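Local atomic coordinates of isomaltodextranase (Arthrobacter globiformis, PDB entry 5AWO), a protein that hydrolyses alpha-1,6-glucosidic linkages of dextran-type polysaccharides, releasing successive isomaltose units from the non-reducing chain ends as a family 27 glycoside hydrolase. Residues L172-S177 / S204-G209; G82-S87 / P127-R132; L365-D370 / G398-G403; M336-S341 / A408-S413; W65-F70 / A115-K120. All coordinates share one frame; numbering follows the deposited sequence. Where two conformers were deposited one is given.

Contact 1: residues L172-S177 / S204-G209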
# COMPACT_ATOMS: atom_id res chain seq x y z
N LEU A 172 -24.11 -7.82 6.89
CA LEU A 172 -24.19 -8.04 8.33
C LEU A 172 -24.64 -6.81 9.06
O LEU A 172 -24.23 -5.72 8.74
CB LEU A 172 -22.80 -8.44 8.83
CG LEU A 172 -22.60 -8.52 10.35
CD1 LEU A 172 -23.39 -9.69 10.86
CD2 LEU A 172 -21.13 -8.65 10.69
N ASP A 173 -25.50 -6.99 10.07
CA ASP A 173 -25.83 -5.93 11.01
C ASP A 173 -24.90 -6.01 12.21
O ASP A 173 -25.06 -6.87 13.10
CB ASP A 173 -27.28 -6.03 11.46
CG ASP A 173 -27.66 -4.91 12.41
OD1 ASP A 173 -26.83 -4.06 12.78
OD2 ASP A 173 -28.85 -4.91 12.79
N VAL A 174 -23.90 -5.14 12.24
CA VAL A 174 -22.88 -5.16 13.30
C VAL A 174 -23.41 -4.81 14.69
O VAL A 174 -22.68 -4.98 15.68
CB VAL A 174 -21.63 -4.30 12.96
CG1 VAL A 174 -21.00 -4.76 11.66
CG2 VAL A 174 -21.96 -2.82 12.92
N THR A 175 -24.64 -4.34 14.78
CA THR A 175 -25.27 -4.06 16.08
C THR A 175 -25.92 -5.32 16.68
O THR A 175 -26.37 -5.28 17.84
CB THR A 175 -26.31 -2.92 15.99
OG1 THR A 175 -27.49 -3.37 15.32
CG2 THR A 175 -25.73 -1.70 15.28
N LYS A 176 -26.00 -6.42 15.94
CA LYS A 176 -26.63 -7.64 16.45
C LYS A 176 -25.70 -8.44 17.34
O LYS A 176 -24.48 -8.52 17.10
CB LYS A 176 -27.03 -8.55 15.29
CG LYS A 176 -28.17 -8.01 14.46
CD LYS A 176 -29.52 -8.22 15.14
CE LYS A 176 -30.69 -7.98 14.18
NZ LYS A 176 -30.88 -6.54 13.88
N SER A 177 -26.25 -9.09 18.36
CA SER A 177 -25.42 -9.97 19.18
C SER A 177 -24.82 -11.05 18.30
O SER A 177 -25.49 -11.60 17.43
CB SER A 177 -26.25 -10.61 20.29
OG SER A 177 -25.41 -11.20 21.25
N SER A 204 -17.33 0.57 0.24
CA SER A 204 -18.09 1.80 0.13
C SER A 204 -19.58 1.51 0.03
O SER A 204 -20.42 2.25 0.56
CB SER A 204 -17.60 2.62 -1.06
OG SER A 204 -17.60 1.88 -2.29
N TRP A 205 -19.92 0.40 -0.62
CA TRP A 205 -21.33 0.01 -0.71
C TRP A 205 -21.91 -0.38 0.66
O TRP A 205 -23.03 0.03 0.98
CB TRP A 205 -21.52 -1.11 -1.72
CG TRP A 205 -21.26 -0.75 -3.15
CD1 TRP A 205 -20.50 0.28 -3.63
CD2 TRP A 205 -21.79 -1.42 -4.31
NE1 TRP A 205 -20.52 0.27 -5.00
CE2 TRP A 205 -21.30 -0.76 -5.45
CE3 TRP A 205 -22.65 -2.52 -4.49
CZ2 TRP A 205 -21.62 -1.16 -6.75
CZ3 TRP A 205 -22.98 -2.91 -5.78
CH2 TRP A 205 -22.47 -2.23 -6.90
N TYR A 206 -21.15 -1.11 1.46
CA TYR A 206 -21.52 -1.28 2.89
C TYR A 206 -21.67 0.07 3.62
O TYR A 206 -22.68 0.33 4.28
CB TYR A 206 -20.49 -2.16 3.62
CG TYR A 206 -20.75 -2.20 5.11
CD1 TYR A 206 -21.71 -3.06 5.63
CD2 TYR A 206 -20.06 -1.37 5.98
CE1 TYR A 206 -21.98 -3.07 6.98
CE2 TYR A 206 -20.33 -1.38 7.33
CZ TYR A 206 -21.30 -2.24 7.82
OH TYR A 206 -21.53 -2.20 9.20
N GLU A 207 -20.67 0.92 3.51
CA GLU A 207 -20.60 2.14 4.34
C GLU A 207 -21.77 3.09 4.11
O GLU A 207 -22.46 3.48 5.09
CB GLU A 207 -19.27 2.86 4.12
CG GLU A 207 -19.13 4.11 5.00
CD GLU A 207 -17.77 4.76 4.99
OE1 GLU A 207 -16.94 4.51 4.08
OE2 GLU A 207 -17.52 5.57 5.93
N ASP A 208 -21.99 3.50 2.87
CA ASP A 208 -23.11 4.43 2.63
C ASP A 208 -24.08 4.02 1.52
O ASP A 208 -24.99 4.76 1.20
CB ASP A 208 -22.60 5.87 2.48
CG ASP A 208 -21.91 6.11 1.19
OD1 ASP A 208 -21.80 5.15 0.41
OD2 ASP A 208 -21.49 7.27 0.99
N GLY A 209 -23.96 2.81 1.00
CA GLY A 209 -24.90 2.32 0.02
C GLY A 209 -24.95 3.08 -1.30
O GLY A 209 -25.96 2.95 -2.03
O HOH W 1 -23.79 -3.35 9.93

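Contact 2: residues G82-S87 / P127-R132. With ACT (acetate ion), chain C.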
# COMPACT_ATOMS: atom_id res chain seq x y z
N GLY A 82 -14.23 -11.95 -7.34
CA GLY A 82 -15.65 -11.89 -7.15
C GLY A 82 -16.42 -12.93 -7.92
O GLY A 82 -15.92 -14.03 -8.14
N TRP A 83 -17.65 -12.59 -8.30
CA TRP A 83 -18.59 -13.52 -8.87
C TRP A 83 -18.81 -14.66 -7.87
O TRP A 83 -18.76 -15.83 -8.24
CB TRP A 83 -18.14 -14.04 -10.25
CG TRP A 83 -18.12 -12.92 -11.24
CD1 TRP A 83 -19.13 -12.57 -12.09
CD2 TRP A 83 -17.07 -11.98 -11.46
NE1 TRP A 83 -18.77 -11.47 -12.84
CE2 TRP A 83 -17.51 -11.09 -12.47
CE3 TRP A 83 -15.81 -11.78 -10.90
CZ2 TRP A 83 -16.74 -10.02 -12.91
CZ3 TRP A 83 -15.02 -10.70 -11.36
CH2 TRP A 83 -15.49 -9.85 -12.36
N ILE A 84 -19.05 -14.28 -6.61
CA ILE A 84 -19.22 -15.23 -5.49
C ILE A 84 -20.64 -15.41 -4.98
O ILE A 84 -20.85 -16.12 -3.98
CB ILE A 84 -18.20 -15.02 -4.33
CG1 ILE A 84 -18.14 -13.57 -3.81
CG2 ILE A 84 -16.82 -15.47 -4.76
CD1 ILE A 84 -19.44 -13.00 -3.30
N GLU A 85 -21.62 -14.83 -5.64
CA GLU A 85 -23.01 -15.06 -5.19
C GLU A 85 -23.36 -16.56 -5.28
O GLU A 85 -24.15 -17.06 -4.47
CB GLU A 85 -24.01 -14.13 -5.88
CG GLU A 85 -23.94 -12.71 -5.35
CD GLU A 85 -25.09 -11.83 -5.82
OE1 GLU A 85 -25.81 -12.26 -6.74
OE2 GLU A 85 -25.28 -10.69 -5.30
N GLY A 86 -22.72 -17.27 -6.20
CA GLY A 86 -22.90 -18.71 -6.36
C GLY A 86 -22.01 -19.57 -5.47
O GLY A 86 -21.89 -20.78 -5.67
N SER A 87 -21.36 -18.94 -4.49
CA SER A 87 -20.69 -19.70 -3.42
C SER A 87 -21.62 -19.70 -2.20
O SER A 87 -21.55 -18.80 -1.37
CB SER A 87 -19.35 -19.06 -3.07
OG SER A 87 -18.64 -19.82 -2.12
N PRO A 127 -15.94 -10.19 4.95
CA PRO A 127 -16.53 -10.95 6.08
C PRO A 127 -17.76 -10.31 6.68
O PRO A 127 -18.30 -10.86 7.67
CB PRO A 127 -15.39 -11.03 7.06
CG PRO A 127 -14.64 -9.74 6.83
CD PRO A 127 -14.71 -9.51 5.35
N LEU A 128 -18.24 -9.20 6.12
CA LEU A 128 -19.55 -8.68 6.45
C LEU A 128 -20.65 -9.17 5.52
O LEU A 128 -21.82 -8.77 5.66
CB LEU A 128 -19.56 -7.15 6.55
CG LEU A 128 -19.32 -6.77 8.04
CD1 LEU A 128 -17.87 -6.95 8.43
CD2 LEU A 128 -19.74 -5.35 8.30
N TRP A 129 -20.31 -10.03 4.57
CA TRP A 129 -21.30 -10.71 3.77
C TRP A 129 -21.81 -11.90 4.55
O TRP A 129 -21.00 -12.66 5.14
CB TRP A 129 -20.77 -11.18 2.40
CG TRP A 129 -20.64 -10.09 1.37
CD1 TRP A 129 -21.42 -9.00 1.24
CD2 TRP A 129 -19.67 -10.02 0.34
NE1 TRP A 129 -20.99 -8.23 0.16
CE2 TRP A 129 -19.90 -8.84 -0.39
CE3 TRP A 129 -18.62 -10.86 -0.06
CZ2 TRP A 129 -19.13 -8.47 -1.49
CZ3 TRP A 129 -17.82 -10.47 -1.13
CH2 TRP A 129 -18.08 -9.29 -1.84
N VAL A 130 -23.12 -12.09 4.52
CA VAL A 130 -23.76 -13.27 5.09
C VAL A 130 -24.62 -13.89 4.00
O VAL A 130 -25.55 -13.23 3.50
CB VAL A 130 -24.62 -12.88 6.31
CG1 VAL A 130 -25.11 -14.13 7.01
CG2 VAL A 130 -23.86 -11.98 7.29
N HIS A 131 -24.34 -15.12 3.62
CA HIS A 131 -25.07 -15.69 2.49
C HIS A 131 -26.51 -16.01 2.87
O HIS A 131 -26.77 -16.56 3.94
CB HIS A 131 -24.41 -16.96 1.94
CG HIS A 131 -24.76 -17.21 0.52
ND1 HIS A 131 -26.01 -17.65 0.12
CD2 HIS A 131 -24.08 -16.94 -0.62
CE1 HIS A 131 -26.05 -17.73 -1.20
NE2 HIS A 131 -24.89 -17.29 -1.67
N ARG A 132 -27.44 -15.71 1.97
CA ARG A 132 -28.85 -16.01 2.20
C ARG A 132 -29.07 -17.50 2.52
O ARG A 132 -29.92 -17.83 3.35
CB ARG A 132 -29.68 -15.59 0.99
CG ARG A 132 -31.17 -15.71 1.16
CD ARG A 132 -31.82 -15.14 -0.09
NE ARG A 132 -33.28 -15.24 -0.06
CZ ARG A 132 -34.09 -14.58 -0.87
NH1 ARG A 132 -33.61 -13.76 -1.79
NH2 ARG A 132 -35.42 -14.74 -0.76
C ACT C . -20.08 -10.42 -6.09
O ACT C . -21.11 -9.97 -6.58
OXT ACT C . -19.74 -11.57 -6.33
CH3 ACT C . -19.22 -9.54 -5.25

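Contact 3: residues L365-D370 / G398-G403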
# COMPACT_ATOMS: atom_id res chain seq x y z
N LEU A 365 12.12 -6.45 -10.54
CA LEU A 365 11.58 -7.15 -9.37
C LEU A 365 12.41 -6.86 -8.12
O LEU A 365 11.85 -6.78 -7.01
CB LEU A 365 11.46 -8.65 -9.59
CG LEU A 365 10.38 -9.07 -10.60
CD1 LEU A 365 10.50 -10.57 -10.89
CD2 LEU A 365 8.99 -8.70 -10.12
N GLN A 366 13.72 -6.74 -8.27
CA GLN A 366 14.56 -6.53 -7.11
C GLN A 366 14.16 -5.27 -6.38
O GLN A 366 14.26 -5.22 -5.16
CB GLN A 366 16.03 -6.51 -7.50
CG GLN A 366 16.96 -6.64 -6.31
CD GLN A 366 16.88 -8.00 -5.67
OE1 GLN A 366 16.94 -9.01 -6.36
NE2 GLN A 366 16.70 -8.05 -4.34
N LEU A 367 13.69 -4.23 -7.09
CA LEU A 367 13.20 -3.02 -6.42
C LEU A 367 12.03 -3.35 -5.48
O LEU A 367 11.96 -2.90 -4.33
CB LEU A 367 12.76 -1.97 -7.43
CG LEU A 367 13.86 -1.29 -8.24
CD1 LEU A 367 13.28 -0.41 -9.34
CD2 LEU A 367 14.81 -0.47 -7.38
N ASN A 368 11.11 -4.16 -5.97
CA ASN A 368 10.01 -4.64 -5.14
C ASN A 368 10.47 -5.49 -3.96
O ASN A 368 10.03 -5.26 -2.83
CB ASN A 368 8.95 -5.35 -6.00
CG ASN A 368 7.99 -6.20 -5.16
OD1 ASN A 368 8.32 -7.31 -4.81
ND2 ASN A 368 6.80 -5.68 -4.87
N ALA A 369 11.39 -6.42 -4.20
CA ALA A 369 11.93 -7.25 -3.11
C ALA A 369 12.60 -6.41 -2.06
O ALA A 369 12.47 -6.71 -0.84
CB ALA A 369 12.92 -8.28 -3.63
N ASP A 370 13.34 -5.39 -2.50
CA ASP A 370 14.08 -4.53 -1.56
C ASP A 370 13.17 -3.55 -0.81
O ASP A 370 13.59 -2.88 0.15
CB ASP A 370 15.24 -3.79 -2.24
CG ASP A 370 16.34 -4.74 -2.78
OD1 ASP A 370 16.34 -5.94 -2.41
OD2 ASP A 370 17.17 -4.27 -3.59
N GLY A 398 11.95 6.63 -4.92
CA GLY A 398 11.91 6.15 -3.56
C GLY A 398 13.25 5.59 -3.17
O GLY A 398 14.04 5.18 -4.00
N GLN A 399 13.47 5.54 -1.84
CA GLN A 399 14.74 5.09 -1.31
C GLN A 399 14.61 3.76 -0.67
O GLN A 399 13.62 3.48 0.03
CB GLN A 399 15.25 6.09 -0.27
CG GLN A 399 16.69 5.85 0.13
CD GLN A 399 17.27 7.05 0.88
OE1 GLN A 399 16.55 7.87 1.49
NE2 GLN A 399 18.59 7.17 0.80
N LEU A 400 15.60 2.90 -0.89
CA LEU A 400 15.66 1.62 -0.28
C LEU A 400 16.39 1.71 1.08
O LEU A 400 17.15 2.65 1.30
CB LEU A 400 16.39 0.61 -1.19
CG LEU A 400 15.75 0.16 -2.53
CD1 LEU A 400 14.33 -0.30 -2.28
CD2 LEU A 400 15.78 1.23 -3.59
N PRO A 401 16.18 0.70 1.92
CA PRO A 401 16.83 0.71 3.24
C PRO A 401 18.35 0.85 3.18
O PRO A 401 18.92 1.51 4.06
CB PRO A 401 16.38 -0.61 3.85
CG PRO A 401 15.03 -0.86 3.24
CD PRO A 401 15.23 -0.42 1.80
N ASP A 402 19.00 0.29 2.16
CA ASP A 402 20.46 0.43 2.03
C ASP A 402 20.94 1.79 1.51
O ASP A 402 22.15 2.00 1.28
CB ASP A 402 21.07 -0.73 1.23
CG ASP A 402 20.75 -0.68 -0.26
OD1 ASP A 402 20.14 0.30 -0.72
OD2 ASP A 402 21.15 -1.63 -0.95
N GLY A 403 20.01 2.72 1.28
CA GLY A 403 20.32 4.04 0.83
C GLY A 403 20.29 4.26 -0.69
O GLY A 403 20.34 5.40 -1.15
O HOH W 2 18.68 -2.46 -1.96

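Contact 4: residues M336-S341 / A408-S413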
# COMPACT_ATOMS: atom_id res chain seq x y z
N MET A 336 3.58 0.33 -11.27
CA MET A 336 3.24 -0.46 -10.08
C MET A 336 4.47 -0.58 -9.17
O MET A 336 4.38 -0.42 -7.95
CB MET A 336 2.72 -1.87 -10.45
CG MET A 336 1.50 -1.90 -11.37
SD MET A 336 0.08 -1.03 -10.68
CE MET A 336 -1.07 -1.32 -12.02
N VAL A 337 5.61 -0.87 -9.78
CA VAL A 337 6.84 -1.02 -9.00
C VAL A 337 7.25 0.32 -8.37
O VAL A 337 7.60 0.40 -7.17
CB VAL A 337 7.98 -1.62 -9.84
CG1 VAL A 337 9.32 -1.55 -9.12
CG2 VAL A 337 7.63 -3.03 -10.23
N ALA A 338 7.22 1.40 -9.14
CA ALA A 338 7.59 2.72 -8.62
C ALA A 338 6.78 3.07 -7.37
O ALA A 338 7.31 3.66 -6.41
CB ALA A 338 7.42 3.79 -9.68
N ALA A 339 5.50 2.73 -7.38
CA ALA A 339 4.62 3.12 -6.31
C ALA A 339 4.60 2.15 -5.12
O ALA A 339 3.95 2.43 -4.09
CB ALA A 339 3.21 3.30 -6.86
N GLY A 340 5.34 1.05 -5.20
CA GLY A 340 5.34 0.05 -4.14
C GLY A 340 4.09 -0.79 -4.08
O GLY A 340 3.80 -1.46 -3.08
N SER A 341 3.34 -0.82 -5.17
CA SER A 341 2.08 -1.53 -5.20
C SER A 341 2.28 -3.02 -5.19
O SER A 341 3.31 -3.53 -5.62
CB SER A 341 1.37 -1.15 -6.51
OG SER A 341 0.12 -1.79 -6.72
N ALA A 408 11.87 6.41 -11.44
CA ALA A 408 11.06 6.06 -12.64
C ALA A 408 10.53 7.30 -13.31
O ALA A 408 10.08 8.25 -12.67
CB ALA A 408 9.93 5.13 -12.23
N LEU A 409 10.64 7.31 -14.65
CA LEU A 409 10.30 8.45 -15.47
C LEU A 409 9.26 7.98 -16.51
O LEU A 409 9.43 6.90 -17.08
CB LEU A 409 11.52 8.99 -16.19
CG LEU A 409 12.73 9.33 -15.33
CD1 LEU A 409 13.94 9.65 -16.18
CD2 LEU A 409 12.46 10.47 -14.37
N PHE A 410 8.20 8.78 -16.70
CA PHE A 410 7.06 8.38 -17.52
C PHE A 410 6.71 9.48 -18.50
O PHE A 410 6.82 10.65 -18.18
CB PHE A 410 5.83 8.10 -16.63
CG PHE A 410 6.04 6.99 -15.66
CD1 PHE A 410 5.74 5.68 -15.99
CD2 PHE A 410 6.49 7.25 -14.37
CE1 PHE A 410 5.97 4.64 -15.12
CE2 PHE A 410 6.65 6.22 -13.48
CZ PHE A 410 6.40 4.91 -13.83
N ASN A 411 6.23 9.08 -19.67
CA ASN A 411 5.64 10.02 -20.64
C ASN A 411 4.22 9.64 -20.99
O ASN A 411 4.00 8.75 -21.81
CB ASN A 411 6.48 10.14 -21.91
CG ASN A 411 5.86 11.08 -22.92
OD1 ASN A 411 4.97 11.87 -22.58
ND2 ASN A 411 6.33 11.04 -24.14
N ARG A 412 3.27 10.35 -20.38
CA ARG A 412 1.85 10.10 -20.59
C ARG A 412 1.27 10.82 -21.81
O ARG A 412 0.06 10.67 -22.10
CB ARG A 412 1.09 10.44 -19.31
CG ARG A 412 1.50 9.61 -18.10
CD ARG A 412 0.85 10.09 -16.82
NE ARG A 412 -0.60 9.90 -16.87
CZ ARG A 412 -1.49 10.65 -16.24
NH1 ARG A 412 -1.12 11.62 -15.41
NH2 ARG A 412 -2.77 10.42 -16.47
N SER A 413 2.07 11.58 -22.56
CA SER A 413 1.56 12.15 -23.80
C SER A 413 1.19 11.01 -24.77
O SER A 413 1.89 9.99 -24.86
CB SER A 413 2.62 13.00 -24.48
OG SER A 413 2.15 13.48 -25.74

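Contact 5: residues W65-F70 / A115-K120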
# COMPACT_ATOMS: atom_id res chain seq x y z
N TRP A 65 0.20 -23.54 -14.53
CA TRP A 65 0.97 -22.61 -15.35
C TRP A 65 1.79 -21.67 -14.48
O TRP A 65 2.97 -21.49 -14.71
CB TRP A 65 0.04 -21.85 -16.29
CG TRP A 65 0.58 -20.58 -16.89
CD1 TRP A 65 1.60 -20.45 -17.80
CD2 TRP A 65 0.12 -19.26 -16.63
NE1 TRP A 65 1.77 -19.14 -18.13
CE2 TRP A 65 0.86 -18.38 -17.43
CE3 TRP A 65 -0.90 -18.74 -15.82
CZ2 TRP A 65 0.65 -17.01 -17.42
CZ3 TRP A 65 -1.11 -17.37 -15.81
CH2 TRP A 65 -0.34 -16.53 -16.61
N LEU A 66 1.20 -21.12 -13.42
CA LEU A 66 1.94 -20.26 -12.52
C LEU A 66 3.07 -21.02 -11.86
O LEU A 66 4.18 -20.52 -11.72
CB LEU A 66 1.05 -19.67 -11.42
CG LEU A 66 -0.01 -18.70 -11.94
CD1 LEU A 66 -1.03 -18.51 -10.84
CD2 LEU A 66 0.60 -17.38 -12.37
N ALA A 67 2.80 -22.25 -11.42
CA ALA A 67 3.81 -22.98 -10.68
C ALA A 67 5.06 -23.24 -11.54
O ALA A 67 6.15 -23.30 -10.99
CB ALA A 67 3.24 -24.29 -10.18
N GLY A 68 4.87 -23.38 -12.85
CA GLY A 68 5.98 -23.64 -13.76
C GLY A 68 6.69 -22.43 -14.35
O GLY A 68 7.76 -22.56 -14.93
N ASN A 69 6.09 -21.26 -14.22
CA ASN A 69 6.71 -20.09 -14.78
C ASN A 69 6.85 -19.08 -13.61
O ASN A 69 7.90 -18.96 -12.98
CB ASN A 69 5.88 -19.60 -15.99
CG ASN A 69 5.71 -20.68 -17.10
OD1 ASN A 69 6.36 -20.61 -18.16
ND2 ASN A 69 4.82 -21.67 -16.88
N PHE A 70 5.76 -18.49 -13.19
CA PHE A 70 5.86 -17.28 -12.36
C PHE A 70 6.13 -17.45 -10.87
O PHE A 70 6.63 -16.53 -10.24
CB PHE A 70 4.61 -16.44 -12.56
CG PHE A 70 4.43 -16.02 -13.98
CD1 PHE A 70 5.05 -14.88 -14.44
CD2 PHE A 70 3.76 -16.83 -14.87
CE1 PHE A 70 4.94 -14.50 -15.76
CE2 PHE A 70 3.66 -16.46 -16.21
CZ PHE A 70 4.23 -15.27 -16.64
N ALA A 115 0.35 -25.42 -1.87
CA ALA A 115 1.52 -25.71 -1.04
C ALA A 115 2.47 -26.70 -1.71
O ALA A 115 3.70 -26.51 -1.68
CB ALA A 115 1.09 -26.23 0.31
N ALA A 116 1.92 -27.71 -2.37
CA ALA A 116 2.76 -28.73 -3.05
C ALA A 116 3.56 -28.11 -4.19
O ALA A 116 4.59 -28.65 -4.63
CB ALA A 116 1.92 -29.89 -3.56
N ARG A 117 3.08 -26.95 -4.66
CA ARG A 117 3.72 -26.22 -5.75
C ARG A 117 4.44 -24.95 -5.26
O ARG A 117 4.72 -24.07 -6.07
CB ARG A 117 2.67 -25.92 -6.82
CG ARG A 117 2.21 -27.19 -7.51
CD ARG A 117 0.86 -27.12 -8.21
NE ARG A 117 0.53 -28.41 -8.81
CZ ARG A 117 0.13 -29.50 -8.14
NH1 ARG A 117 0.00 -29.47 -6.82
NH2 ARG A 117 -0.15 -30.62 -8.79
N LYS A 118 4.77 -24.89 -3.97
CA LYS A 118 5.47 -23.76 -3.35
C LYS A 118 4.67 -22.44 -3.47
O LYS A 118 5.24 -21.35 -3.60
CB LYS A 118 6.88 -23.56 -3.92
CG LYS A 118 7.76 -24.81 -4.01
CD LYS A 118 9.05 -24.51 -4.76
CE LYS A 118 9.71 -25.75 -5.32
NZ LYS A 118 10.13 -26.69 -4.25
N MET A 119 3.35 -22.56 -3.38
CA MET A 119 2.44 -21.42 -3.56
C MET A 119 1.44 -21.38 -2.41
O MET A 119 1.31 -22.34 -1.62
CB MET A 119 1.71 -21.56 -4.88
CG MET A 119 2.62 -21.41 -6.10
SD MET A 119 1.79 -21.56 -7.66
CE MET A 119 0.85 -20.03 -7.69
N LYS A 120 0.72 -20.26 -2.33
CA LYS A 120 -0.25 -19.98 -1.27
C LYS A 120 -1.56 -19.51 -1.88
O LYS A 120 -1.61 -19.01 -3.02
CB LYS A 120 0.29 -18.92 -0.33
CG LYS A 120 1.56 -19.35 0.42
CD LYS A 120 2.23 -18.20 1.16
CE LYS A 120 3.76 -18.40 1.20
NZ LYS A 120 4.56 -17.34 1.89
O HOH W 3 6.41 -23.96 -8.32

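Contact 1: residues L172-S177 / S204-G209
The phenol oxygen of Y206 meets the loop 172-177 through one water, which is gripped by three groups: it lies 2.6 Å from Y206 OH, donates to L172 O and accepts from V174 N at 2.9 Å. This bridge joins the short helix 203-208 of the GH27 TIM barrel to the loop leaving strand 169-172. With CG anti to the backbone N (chi1 172°), the tyrosine ring extends from its helix until its hydroxyl end meets the loop; L172 O sits at the ring edge, 3.9 Å from CE1. V174 makes the direct van der Waals contact, its CG1 3.6 Å from Y206 OH and CG2 a little farther. H221 stacks on the Y206 ring, W171 meets it edge-to-face, and the side chain lies about 10 Å from that of the likely nucleophile D201. In a type I turn from D173 to K176, D173 OD1 takes T175 N (3.0 Å, an Asx turn) and T175 OG1 from the same carboxylate face, while K176 NZ bridges to OD2.

Contact 2: residues G82-S87 / P127-R132
H131 NE2 donates to the backbone E85 O at 2.9 Å in an almost perfectly straight bond (N-H...O 179°). The acceptor lies in the imidazole plane. S87 O approaches the same ring obliquely, 3.2 Å from H131 CD2. The ring is held at its other nitrogen too, since ND1 caps A133 N at the start of the helix that follows. The second close point is apolar: I84 CD1 packs 3.7 Å from W129 CZ3, the two side chains crossing at about a right angle. With I84 CG1 between the backbone N and the carbonyl carbon (chi1 52°), chi2 of 58° then directs CD1 to the indole. The looser side is at E85, partly exposed, whose CB points away from the strand and which contributes little beyond its carbonyl. Beside I84 sits an acetate, probably from the crystallisation liquor; its OXT accepts from I84 N (2.8 Å), and its methyl is 3.6 Å from W129 CH2. W129 stacks on W171 and lies about 5 Å from the side chain of D201, the likely nucleophile of this TIM barrel. The contact thus offers a small ligand one polar and one apolar surface; whether substrate uses them is not established.

Contact 3: residues L365-D370 / G398-G403
D370 CB packs 3.6 Å from L400 CD1, the closest approach of two side chains between the end of helix 362-370 and the turn that follows strand 395-399. In L400, CG is anti to the carbonyl carbon (chi1 -67°), and chi2 of -51° sets the methyls: CD1 meets D370 CB and also lies 3.6 Å from D370 O, whereas CD2 nears L367 CD2 at 4.3 Å. The CB of L367 does not face the turn, yet the end of its chain comes nearer and makes this looser methyl contact. P401 brings its CD to 3.4 Å from D370 O. Q366 NE2, one helical turn earlier, donates to D370 OD1 at 2.9 Å from above the carboxylate plane, with OD1 close to the plane of the glutamine amide. D370 OD2 forms a salt bridge with R464, and a water joins it weakly to D402 OD2. The two carboxylates stay 5.5 Å apart between their OD2 atoms, and R464 would be expected to offset the charge of D370. L367 also lies on I462 and R464 of strand 460-466, and L400 touches R464; helix 362-370 thus packs on the C-terminal antiparallel sheet through strand 460-466 and the turn that follows strand 395-399.

Contact 4: residues M336-S341 / A408-S413
Helix 326-339 and strand 405-410 come nearest at A338 and A408, whose CA atoms are 6.3 Å apart, and the helix finishes just beyond in a Schellman motif with positive phi at G340 (74°), where S341 N bonds back to M336 O at 3.0 Å and G340 N to V337 O. The contact itself is small and wholly apolar. A338 CB meets A408 CB at 3.8 Å, methyl to methyl, with both CB atoms directed across the interface, so helix and strand can approach closely. F410, two residues further along, also has its CB directed at the helix: its CZ is 4.4 Å from A338 CB, which lies at the ring edge, near its plane. Chi1 of -62° carries the phenyl group to the helix, where it also touches T331, N334 and L335, while F296 meets it edge-to-face. On strand 460-466, I462 touches A408. This packing joins helix 326-339, which leads into the last TIM-barrel strand (343-345), to the C-terminal antiparallel beta domain, as in GH27 enzymes.

Contact 5: residues W65-F70 / A115-K120
A67 CB lies 3.8 Å from R117 CB, where the C-terminal end of helix 56-68 meets the turn after helix 107-116. The aliphatic part of R117 continues alongside that methyl, with CG 4.1 Å and CD 4.2 Å from A67 CB. M119 comes from the other end of the turn: its SD rests 3.9 Å from A67 CA, and its CE reaches L66 CB at 3.8 Å. The side chains of L66 and M119 cross at about a right angle. M119 has an extended chi2 of -179° and bends at chi3 (71°), which turns the terminal methyl to L66 after the sulfur has passed A67. A water closes the polar margin, donating to both A67 O and R117 O at 2.8 Å. Both helices belong to the TIM barrel; K120, directly after M119, starts strand 120-124 of the parallel sheet, and its backbone bonds to D76 and A78, just before and within the adjacent strand 77-79. The turn bearing R117 and M119 is set by a Schellman motif, M119 N to L114 O and K118 N to A115 O, with K118 at positive phi. The polar end of R117 is directed by Y113, which supplies both a carbonyl acceptor for NH1 and a cation-pi partner; D64 gives NE a long, weak ion pair.

From the N terminus, contact 5 opens at 65-70 and closes at 115-120, joining two barrel helix ends. Contact 2 opens inside that span at 82-87 and closes beyond it at 127-132, so the two cross. Contact 1 follows in series, from 172-177 to 204-209, and touches contact 2: L172 N and L128 O are 2.8 Å apart, a probable hydrogen bond, beside packing of L128 CD2 on Y206. Later in the chain, contact 4 spans 336-341 to 408-413 and encloses contact 3 (365-370 to 398-403). These two tie barrel-side helices to neighbouring strands of one C-terminal sheet, on the opposite side of the chain's centre from contact 1.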